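Local coordinates for odorant binding protein 4 (Chrysopa pallens, PDB 6JPM) that probably binds small odorant molecules, as a secreted, mostly helical member of the PBP/GOBP family of insect odorant-binding proteins, at residues 32-37 / 105-110; 43-48 / 97-102; 77-82 / 112-117. All coordinates share one frame; numbering follows the deposited sequence.

Contact 1. Residues 32-37 / 105-110; sequences FHKGVF and AKCLYL
F37 and Y109 meet as an offset edge-to-face aromatic pair, the edge of F37 turned to the face of Y109 with the planes at 83° and the ring centroids 5.8 Å apart. Within this pair CZ of F37 comes nearest, 3.8 Å from Y109 CD1. K106 lies across the F37 ring: its CG stands over one face, 4.0 Å from the ring centroid and only 14° off the normal, a CH-pi contact. CD lies on the same ring, 3.6 Å from F37 CG, and the bend of the lysine chain at chi3 acts beyond it, turning CE and NZ. On the opposite face of F37 sits the carbonyl carbon of G35, so the phenyl is held between its own loop and the lysine stem, while the isobutyl group of L110 meets its edge at CE2. The loop begins where helix 26-32 ends. G35, with its positive phi, is the C-prime residue of a Schellman motif, its N hydrogen-bonded to F32 O, and Y109 lies against this terminus. With CG anti to the backbone N (chi1 -179°), the phenol is carried from helix 99-111 to the turn; one face looks to F32 O, CE2 comes within 3.4 Å of H33 O, and CE1 lies 3.5 Å from G35 CA. Although Y109 OH comes near G35 N, the angle is too poor for a hydrogen bond. Deeper in, F32 crosses K106 at about a right angle and directs CZ at A105 CB, 3.7 Å away; K106 N lies at the edge of this ring, near its plane. Beyond the two segments Y109 makes a second edge-to-face pair with Y116, and H33 NE2 is hydrogen-bonded to L118 O.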
# COMPACT_ATOMS: atom_id res chain seq x y z
N PHE A 32 -8.87 0.81 7.92
CA PHE A 32 -7.50 1.17 7.56
C PHE A 32 -7.47 2.47 6.76
O PHE A 32 -6.65 3.35 7.02
CB PHE A 32 -6.84 0.03 6.77
CG PHE A 32 -5.31 0.11 6.77
CD1 PHE A 32 -4.65 1.03 5.96
CD2 PHE A 32 -4.55 -0.69 7.62
CE1 PHE A 32 -3.25 1.13 5.98
CE2 PHE A 32 -3.16 -0.59 7.64
CZ PHE A 32 -2.51 0.32 6.81
N HIS A 33 -8.39 2.63 5.80
CA HIS A 33 -8.43 3.83 4.98
C HIS A 33 -8.92 5.05 5.73
O HIS A 33 -8.94 6.14 5.14
CB HIS A 33 -9.32 3.62 3.75
CG HIS A 33 -8.69 2.76 2.70
ND1 HIS A 33 -8.71 1.39 2.76
CD2 HIS A 33 -8.00 3.09 1.58
CE1 HIS A 33 -8.07 0.90 1.71
NE2 HIS A 33 -7.64 1.91 0.98
N LYS A 34 -9.33 4.91 6.99
CA LYS A 34 -9.62 6.03 7.86
C LYS A 34 -8.62 6.14 9.01
O LYS A 34 -8.92 6.76 10.02
CB LYS A 34 -11.03 5.91 8.42
CG LYS A 34 -12.14 6.04 7.39
CD LYS A 34 -13.49 6.04 8.05
CE LYS A 34 -14.56 6.64 7.14
NZ LYS A 34 -14.40 6.20 5.73
N GLY A 35 -7.45 5.54 8.87
CA GLY A 35 -6.44 5.69 9.90
C GLY A 35 -6.69 4.92 11.17
O GLY A 35 -6.12 5.24 12.22
N VAL A 36 -7.53 3.90 11.12
CA VAL A 36 -7.75 3.01 12.26
C VAL A 36 -7.10 1.69 11.91
O VAL A 36 -7.58 0.95 11.05
CB VAL A 36 -9.24 2.83 12.57
CG1 VAL A 36 -9.40 1.79 13.65
CG2 VAL A 36 -9.84 4.18 13.01
N PHE A 37 -5.99 1.40 12.59
CA PHE A 37 -5.07 0.35 12.18
C PHE A 37 -5.23 -0.86 13.09
O PHE A 37 -4.87 -0.82 14.27
CB PHE A 37 -3.63 0.88 12.22
CG PHE A 37 -3.41 2.06 11.32
CD1 PHE A 37 -3.84 2.04 10.00
CD2 PHE A 37 -2.79 3.21 11.80
CE1 PHE A 37 -3.64 3.11 9.17
CE2 PHE A 37 -2.60 4.29 10.98
CZ PHE A 37 -3.02 4.24 9.66
N ALA A 105 2.72 0.50 5.13
CA ALA A 105 1.45 1.08 4.71
C ALA A 105 0.93 2.09 5.73
O ALA A 105 0.43 3.16 5.36
CB ALA A 105 0.41 -0.03 4.50
N LYS A 106 0.99 1.75 7.02
CA LYS A 106 0.54 2.69 8.05
C LYS A 106 1.32 3.99 7.94
O LYS A 106 0.76 5.08 8.10
CB LYS A 106 0.73 2.12 9.46
CG LYS A 106 -0.06 0.88 9.78
CD LYS A 106 -0.09 0.67 11.29
CE LYS A 106 1.30 0.62 11.88
NZ LYS A 106 1.29 0.29 13.33
N CYS A 107 2.64 3.89 7.70
CA CYS A 107 3.46 5.08 7.58
C CYS A 107 3.01 5.91 6.38
O CYS A 107 2.88 7.14 6.48
CB CYS A 107 4.94 4.69 7.44
SG CYS A 107 6.06 6.13 7.33
N LEU A 108 2.78 5.26 5.25
CA LEU A 108 2.38 5.98 4.05
C LEU A 108 1.09 6.76 4.29
O LEU A 108 0.98 7.93 3.90
CB LEU A 108 2.18 5.03 2.88
CG LEU A 108 3.43 4.46 2.23
CD1 LEU A 108 3.01 3.59 1.07
CD2 LEU A 108 4.36 5.59 1.77
N TYR A 109 0.11 6.12 4.94
CA TYR A 109 -1.15 6.78 5.24
C TYR A 109 -0.92 8.00 6.13
O TYR A 109 -1.38 9.10 5.81
CB TYR A 109 -2.13 5.80 5.90
CG TYR A 109 -3.45 6.46 6.20
CD1 TYR A 109 -3.62 7.21 7.37
CD2 TYR A 109 -4.53 6.38 5.32
CE1 TYR A 109 -4.80 7.86 7.65
CE2 TYR A 109 -5.73 7.03 5.60
CZ TYR A 109 -5.86 7.76 6.78
OH TYR A 109 -7.03 8.42 7.10
N LEU A 110 -0.20 7.82 7.23
CA LEU A 110 0.01 8.91 8.18
C LEU A 110 0.83 10.05 7.60
O LEU A 110 0.71 11.18 8.08
CB LEU A 110 0.67 8.38 9.45
CG LEU A 110 -0.23 7.45 10.26
CD1 LEU A 110 0.52 6.92 11.48
CD2 LEU A 110 -1.50 8.19 10.65

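Contact 2. Residues 43-48 / 97-102; sequences MMCYMN and KCEPAY
C45 and C98 are joined by a disulfide, SG to SG 2.2 Å with chi3 99°, which ties helix 41-53 to residues 97-102. With C18-C49 and C89-C107 it completes the 1-3, 2-5, 4-6 pairing of six cysteines classic for insect odorant-binding proteins. Next to it M44 lies over Y102: CG sits above one ring face, 3.3 Å from Y102 CG, and SD follows at 4.3 Å from the ring centroid, giving a CH-pi and a Met-aromatic contact together. The M44 methyl CE runs on alongside E99 CG at 3.9 Å. Y102, its CG anti to the backbone N (chi1 171°), also meets M43 CG with CE1, at 4.1 Å; a serine in its place would probably leave the M44 thioether without its aromatic surface and open a gap beside M43. The backbones run close throughout, with A101 CB 3.4 Å from N48 CA. One water donates to N48 OD1 and K97 O and accepts from A101 N. E99 OE1 is hydrogen-bonded to D96 N, just before the segment. Around the pair, C45 touches helix 4-22 through T22, M43 packs on helix 26-32, and N48 and A101 both lie against I57 of the short strand 57-58.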
# COMPACT_ATOMS: atom_id res chain seq x y z
N MET A 43 -5.37 -8.31 8.37
CA MET A 43 -5.16 -6.96 7.83
C MET A 43 -3.70 -6.84 7.39
O MET A 43 -3.49 -6.33 6.35
CB MET A 43 -5.45 -5.93 8.91
CG MET A 43 -5.38 -4.51 8.46
SD MET A 43 -6.64 -4.09 7.32
CE MET A 43 -5.70 -3.96 5.81
N MET A 44 -2.77 -7.33 8.20
CA MET A 44 -1.31 -7.29 7.91
C MET A 44 -1.00 -8.08 6.64
O MET A 44 -0.38 -7.56 5.79
CB MET A 44 -0.47 -7.80 9.09
CG MET A 44 -0.42 -6.82 10.22
SD MET A 44 0.73 -7.07 11.54
CE MET A 44 0.78 -8.84 11.70
N CYS A 45 -1.53 -9.28 6.53
CA CYS A 45 -1.28 -10.13 5.36
C CYS A 45 -1.95 -9.56 4.12
O CYS A 45 -1.40 -9.69 3.11
CB CYS A 45 -1.49 -11.60 5.68
SG CYS A 45 -0.25 -12.16 6.86
N TYR A 46 -3.08 -8.88 4.28
CA TYR A 46 -3.74 -8.21 3.13
C TYR A 46 -2.80 -7.13 2.58
O TYR A 46 -2.63 -7.10 1.44
CB TYR A 46 -5.11 -7.64 3.48
CG TYR A 46 -5.71 -6.78 2.41
CD1 TYR A 46 -6.37 -7.34 1.34
CD2 TYR A 46 -5.62 -5.41 2.46
CE1 TYR A 46 -6.93 -6.55 0.37
CE2 TYR A 46 -6.19 -4.60 1.50
CZ TYR A 46 -6.84 -5.19 0.44
OH TYR A 46 -7.38 -4.45 -0.54
N MET A 47 -2.27 -6.28 3.45
CA MET A 47 -1.33 -5.21 3.02
C MET A 47 -0.08 -5.84 2.36
O MET A 47 0.38 -5.32 1.38
CB MET A 47 -0.97 -4.26 4.17
CG MET A 47 -2.08 -3.29 4.58
SD MET A 47 -3.26 -2.80 3.33
CE MET A 47 -2.25 -1.74 2.33
N ASN A 48 0.42 -6.94 2.90
CA ASN A 48 1.57 -7.65 2.30
C ASN A 48 1.20 -8.13 0.89
O ASN A 48 1.95 -7.93 0.01
CB ASN A 48 2.05 -8.80 3.16
CG ASN A 48 3.31 -9.39 2.59
OD1 ASN A 48 4.31 -8.73 2.46
ND2 ASN A 48 3.23 -10.61 2.16
N LYS A 97 7.61 -11.27 8.58
CA LYS A 97 6.54 -11.77 7.69
C LYS A 97 5.67 -10.67 7.09
O LYS A 97 6.14 -10.00 6.29
CB LYS A 97 5.77 -12.89 8.39
CG LYS A 97 6.39 -14.26 8.26
CD LYS A 97 6.57 -14.98 9.53
CE LYS A 97 5.32 -15.67 10.02
NZ LYS A 97 5.57 -16.53 11.21
N CYS A 98 4.41 -10.53 7.50
CA CYS A 98 3.52 -9.52 6.88
C CYS A 98 3.70 -8.15 7.53
O CYS A 98 3.23 -7.19 6.99
CB CYS A 98 2.05 -9.94 6.92
SG CYS A 98 1.65 -11.46 6.04
N GLU A 99 4.37 -8.10 8.67
CA GLU A 99 4.56 -6.83 9.43
C GLU A 99 5.21 -5.71 8.60
O GLU A 99 4.75 -4.65 8.69
CB GLU A 99 5.27 -7.03 10.76
CG GLU A 99 4.51 -7.88 11.74
CD GLU A 99 5.35 -8.38 12.91
OE1 GLU A 99 6.51 -8.20 12.92
OE2 GLU A 99 4.80 -8.97 13.77
N PRO A 100 6.30 -5.93 7.85
CA PRO A 100 6.92 -4.86 7.12
C PRO A 100 5.96 -4.14 6.15
O PRO A 100 5.96 -3.00 6.16
CB PRO A 100 8.09 -5.52 6.41
CG PRO A 100 8.35 -6.73 7.22
CD PRO A 100 7.01 -7.17 7.74
N ALA A 101 5.20 -4.88 5.36
CA ALA A 101 4.29 -4.19 4.44
C ALA A 101 3.19 -3.44 5.18
O ALA A 101 2.83 -2.32 4.80
CB ALA A 101 3.67 -5.18 3.45
N TYR A 102 2.66 -4.04 6.25
CA TYR A 102 1.66 -3.37 7.06
C TYR A 102 2.23 -2.10 7.70
O TYR A 102 1.62 -1.03 7.63
CB TYR A 102 1.18 -4.32 8.15
CG TYR A 102 0.30 -3.72 9.20
CD1 TYR A 102 -1.08 -3.56 8.98
CD2 TYR A 102 0.81 -3.36 10.44
CE1 TYR A 102 -1.90 -3.03 9.98
CE2 TYR A 102 0.00 -2.83 11.43
CZ TYR A 102 -1.35 -2.66 11.19
OH TYR A 102 -2.15 -2.14 12.19
O HOH W 1 5.75 -7.71 4.68

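Contact 3. Residues 77-82 / 112-117; sequences KYQEST and NPEMYF
Residues 77-82 of helix 76-89 and the C-terminal residues 112-117 approach most closely at S81 and M115, whose CA atoms are 6.6 Å apart, and no direct hydrogen bond joins them. F117 turns its edge to the face of Y78, with the planes at 66° and CD2 of F117 3.5 Å from Y78 CD1. The M115 chain, bent at chi2 (-56°) and chi3, brings its methyl CE to 3.3 Å from K77 O and against Y78 CD1. S81 faces the stem of the same methionine, its OG 3.4 Å from M115 CB. That hydroxyl gives its proton to Y78 O, which also takes T82 N, and it accepts from a water that donates in turn to M115 O. A second water links S81 O to the amide ND2 of N112, which itself lies 3.3 Å from S81 CB. T82 OG1 meets the F117 ring at its edge, in plane with it. This is a surface contact in which the C-terminal segment packs on the N-terminal turns of helix 76-89. Helix 4-22 adjoins it, with M7 touching both Y78 and F117 and E4 taking K77 NZ in a salt bridge, while L74 of the preceding loop packs on F117 and T82.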
# COMPACT_ATOMS: atom_id res chain seq x y z
N LYS A 77 -0.95 14.38 -10.02
CA LYS A 77 -1.44 14.88 -8.72
C LYS A 77 -0.94 14.00 -7.56
O LYS A 77 -0.97 14.47 -6.46
CB LYS A 77 -2.96 15.02 -8.73
CG LYS A 77 -3.76 13.75 -8.91
CD LYS A 77 -4.56 13.41 -7.67
CE LYS A 77 -5.99 13.87 -7.68
NZ LYS A 77 -6.92 12.72 -7.60
N TYR A 78 -0.45 12.81 -7.86
CA TYR A 78 0.02 11.89 -6.80
C TYR A 78 1.54 11.86 -6.79
O TYR A 78 2.10 11.58 -5.76
CB TYR A 78 -0.52 10.48 -7.04
CG TYR A 78 -1.97 10.29 -6.66
CD1 TYR A 78 -2.37 10.40 -5.36
CD2 TYR A 78 -2.93 10.02 -7.60
CE1 TYR A 78 -3.68 10.24 -4.98
CE2 TYR A 78 -4.26 9.85 -7.25
CZ TYR A 78 -4.63 9.96 -5.93
OH TYR A 78 -5.92 9.80 -5.54
N GLN A 79 2.16 12.27 -7.89
CA GLN A 79 3.63 12.21 -8.03
C GLN A 79 4.37 12.87 -6.87
O GLN A 79 5.20 12.26 -6.27
CB GLN A 79 4.06 12.81 -9.35
CG GLN A 79 5.07 11.95 -10.08
CD GLN A 79 4.53 11.53 -11.41
OE1 GLN A 79 3.48 11.97 -11.84
NE2 GLN A 79 5.25 10.65 -12.08
N GLU A 80 4.03 14.09 -6.54
CA GLU A 80 4.78 14.80 -5.49
C GLU A 80 4.49 14.19 -4.12
O GLU A 80 5.43 14.03 -3.36
CB GLU A 80 4.42 16.27 -5.53
CG GLU A 80 5.36 17.12 -4.72
CD GLU A 80 5.51 18.54 -5.24
OE1 GLU A 80 6.36 19.25 -4.69
OE2 GLU A 80 4.79 18.91 -6.18
N SER A 81 3.23 13.89 -3.83
CA SER A 81 2.86 13.34 -2.51
C SER A 81 3.48 11.97 -2.32
O SER A 81 3.88 11.70 -1.24
CB SER A 81 1.38 13.31 -2.29
OG SER A 81 0.73 12.72 -3.37
N THR A 82 3.59 11.18 -3.37
CA THR A 82 4.18 9.83 -3.24
C THR A 82 5.67 9.92 -2.93
O THR A 82 6.11 9.25 -2.04
CB THR A 82 3.85 8.98 -4.46
OG1 THR A 82 2.46 8.74 -4.32
CG2 THR A 82 4.57 7.66 -4.44
N ASN A 112 0.45 11.35 4.73
CA ASN A 112 -0.43 12.15 3.86
C ASN A 112 -1.78 11.44 3.72
O ASN A 112 -2.00 10.84 2.73
CB ASN A 112 0.19 12.38 2.48
CG ASN A 112 -0.36 13.60 1.78
OD1 ASN A 112 -1.37 14.13 2.18
ND2 ASN A 112 0.28 14.03 0.72
N PRO A 113 -2.66 11.49 4.71
CA PRO A 113 -3.91 10.78 4.64
C PRO A 113 -4.74 11.07 3.39
O PRO A 113 -5.23 10.16 2.83
CB PRO A 113 -4.63 11.21 5.90
CG PRO A 113 -3.54 11.57 6.83
CD PRO A 113 -2.46 12.17 5.96
N GLU A 114 -4.74 12.31 2.94
CA GLU A 114 -5.58 12.69 1.78
C GLU A 114 -5.07 12.07 0.48
O GLU A 114 -5.87 11.81 -0.34
CB GLU A 114 -5.62 14.21 1.66
CG GLU A 114 -6.56 14.73 0.60
CD GLU A 114 -8.05 14.49 0.82
OE1 GLU A 114 -8.81 14.71 -0.12
OE2 GLU A 114 -8.43 14.10 1.92
N MET A 115 -3.77 11.86 0.34
CA MET A 115 -3.21 11.36 -0.93
C MET A 115 -2.92 9.85 -0.89
O MET A 115 -2.33 9.34 -1.78
CB MET A 115 -1.94 12.14 -1.28
CG MET A 115 -2.12 13.64 -1.26
SD MET A 115 -3.44 14.17 -2.31
CE MET A 115 -2.82 13.64 -3.89
N TYR A 116 -3.40 9.16 0.11
CA TYR A 116 -3.20 7.72 0.18
C TYR A 116 -4.12 7.03 -0.81
O TYR A 116 -5.34 7.26 -0.81
CB TYR A 116 -3.47 7.26 1.61
CG TYR A 116 -3.32 5.79 1.88
CD1 TYR A 116 -2.09 5.25 2.21
CD2 TYR A 116 -4.43 4.95 1.86
CE1 TYR A 116 -1.95 3.91 2.48
CE2 TYR A 116 -4.30 3.60 2.14
CZ TYR A 116 -3.05 3.09 2.45
OH TYR A 116 -2.89 1.76 2.73
N PHE A 117 -3.56 6.19 -1.67
CA PHE A 117 -4.36 5.54 -2.70
C PHE A 117 -4.23 4.02 -2.74
O PHE A 117 -4.76 3.39 -3.67
CB PHE A 117 -4.03 6.10 -4.09
CG PHE A 117 -2.58 5.98 -4.45
CD1 PHE A 117 -2.05 4.77 -4.90
CD2 PHE A 117 -1.73 7.07 -4.34
CE1 PHE A 117 -0.70 4.65 -5.22
CE2 PHE A 117 -0.39 6.97 -4.67
CZ PHE A 117 0.13 5.76 -5.10
O HOH W 2 0.39 10.22 -2.42
O HOH W 3 3.40 13.39 1.19

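In the fold
Contacts 1 and 2 share helix 99-111 and have centres about 12 Å apart; along the chain contact 2 falls wholly between the two segments of contact 1, and where the two contacts adjoin, F32 and F37 pack on Y102. Contact 3 lies about 13 Å from contact 1, centre to centre; contact 2, about 20 Å off, lies on the opposite side of the chain's centre. The segments of contact 3 alternate with those of both. Y116 of contact 3 reaches the other two, packing on F32 and Y109 of contact 1 and M47 of contact 2. Together they draw helices 26-32, 41-53, 76-89 and 99-111 and the C-terminal tail into one compact unit, consistent with the disulfide-braced helical fold of this family.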